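Local coordinates for penicillin binding protein 2X (Streptococcus thermophilus, PDB 5U47) that probably acts as a transpeptidase that cross-links glycan strands of cell wall peptidoglycan at the division septum and is acylated by beta-lactams, at residues A[33-36]-A[42-45]. The protein carries 1 engineered substitution. Residues are numbered along the deposited sequence; the frame is centred on the assembly and turned at random.
Sequences GTIY and VLAE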
loop_
_atom_site.group_PDB
_atom_site.type_symbol
_atom_site.label_atom_id
_atom_site.label_comp_id
_atom_site.label_asym_id
_atom_site.label_seq_id
_atom_site.Cartn_x
_atom_site.Cartn_y
_atom_site.Cartn_z
ATOM N N GLY A 33 -8.506 -12.312 -10.821
ATOM C CA GLY A 33 -7.454 -11.609 -11.501
ATOM C C GLY A 33 -6.099 -11.892 -10.892
ATOM O O GLY A 33 -5.991 -12.254 -9.723
ATOM N N THR A 34 -5.074 -11.754 -11.721
ATOM C CA THR A 34 -3.707 -11.961 -11.307
ATOM C C THR A 34 -3.154 -10.631 -10.834
ATOM O O THR A 34 -3.491 -9.591 -11.397
ATOM C CB THR A 34 -2.876 -12.483 -12.492
ATOM O OG1 THR A 34 -3.325 -13.782 -12.818
ATOM C CG2 THR A 34 -1.391 -12.553 -12.179
ATOM N N ILE A 35 -2.300 -10.683 -9.816
ATOM C CA ILE A 35 -1.600 -9.513 -9.303
ATOM C C ILE A 35 -0.171 -9.652 -9.777
ATOM O O ILE A 35 0.489 -10.692 -9.513
ATOM C CB ILE A 35 -1.638 -9.430 -7.762
ATOM C CG1 ILE A 35 -3.090 -9.312 -7.293
ATOM C CG2 ILE A 35 -0.838 -8.218 -7.278
ATOM C CD1 ILE A 35 -3.284 -9.523 -5.804
ATOM N N TYR A 36 0.297 -8.622 -10.470
ATOM C CA TYR A 36 1.635 -8.575 -11.040
ATOM C C TYR A 36 2.488 -7.466 -10.441
ATOM O O TYR A 36 1.982 -6.534 -9.797
ATOM C CB TYR A 36 1.538 -8.260 -12.541
ATOM C CG TYR A 36 0.858 -9.283 -13.428
ATOM C CD1 TYR A 36 1.507 -10.460 -13.796
ATOM C CD2 TYR A 36 -0.400 -9.044 -13.960
ATOM C CE1 TYR A 36 0.918 -11.372 -14.648
ATOM C CE2 TYR A 36 -1.013 -9.954 -14.803
ATOM C CZ TYR A 36 -0.347 -11.117 -15.144
ATOM O OH TYR A 36 -0.944 -12.020 -15.956
ATOM N N VAL A 42 4.565 -12.388 -11.951
ATOM C CA VAL A 42 3.406 -12.864 -11.174
ATOM C C VAL A 42 3.660 -12.802 -9.669
ATOM O O VAL A 42 4.695 -13.301 -9.190
ATOM C CB VAL A 42 3.000 -14.296 -11.583
ATOM C CG1 VAL A 42 1.856 -14.825 -10.705
ATOM C CG2 VAL A 42 2.594 -14.336 -13.054
ATOM N N LEU A 43 2.751 -12.137 -8.948
ATOM C CA LEU A 43 2.810 -12.045 -7.479
ATOM C C LEU A 43 1.747 -12.902 -6.802
ATOM O O LEU A 43 1.999 -13.454 -5.717
ATOM C CB LEU A 43 2.682 -10.601 -6.990
ATOM C CG LEU A 43 3.645 -9.583 -7.594
ATOM C CD1 LEU A 43 3.466 -8.213 -6.945
ATOM C CD2 LEU A 43 5.099 -10.056 -7.503
ATOM N N ALA A 44 0.568 -12.985 -7.428
ATOM C CA ALA A 44 -0.533 -13.813 -6.948
ATOM C C ALA A 44 -1.404 -14.228 -8.140
ATOM O O ALA A 44 -1.789 -13.388 -8.953
ATOM C CB ALA A 44 -1.395 -13.078 -5.916
ATOM N N GLU A 45 -1.707 -15.514 -8.233
ATOM C CA GLU A 45 -2.529 -16.011 -9.313
ATOM C C GLU A 45 -3.281 -17.252 -8.890
ATOM O O GLU A 45 -2.873 -17.963 -7.954
ATOM C CB GLU A 45 -1.693 -16.320 -10.568
ATOM C CG GLU A 45 -0.683 -17.455 -10.406
ATOM C CD GLU A 45 0.004 -17.857 -11.727
ATOM O OE1 GLU A 45 -0.354 -17.334 -12.808
ATOM O OE2 GLU A 45 0.916 -18.703 -11.682
HETATM O O HOH W 1 -1.779 -15.540 -14.011
#
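Ile35 faces two residues of the opposing strand, Leu43 and Ala44, in a classic beta bulge. Its carbonyl oxygen accepts hydrogen bonds from both amide N-H groups: Leu43 N to Ile35 O is 2.7 Å, and Ala44 N to Ile35 O is 3.1 Å. The first donor lies in the carbonyl plane, while the second is tilted 16° from it. In return, Ile35 N donates an almost straight bond to Ala44 O (2.9 Å, 167°). On one face of this antiparallel hairpin, Ile35 CD1 reaches Ala44 CB at 4.0 Å. Leu176 and Glu177 of helix 175-179 also touch Ile35. Leu43, at the bulge, points toward the other strand, and its CD1 rests 3.6 Å from Tyr36 O.

The other face carries Tyr36 and Val42. Val42 CG2 meets the Tyr36 ring obliquely at CE1 (3.8 Å). Thr34 and Glu45 lie side by side, pointing the same way. With CG2 anti to the backbone N, Thr34 lays this methyl over one face of the Tyr36 ring, near its rim. OG1 stays beside the backbone N, and a water joins it to Glu45 OE1, 2.6 Å from each atom, donating to the carboxylate.

Strand 217-220 pairs in parallel with strand 35-36, placing the hairpin, part of the dimerisation-domain region, inside a mixed sheet. The doubly gripped Ile35 carbonyl pins the bulge, and the water extends the polar link to the side chains.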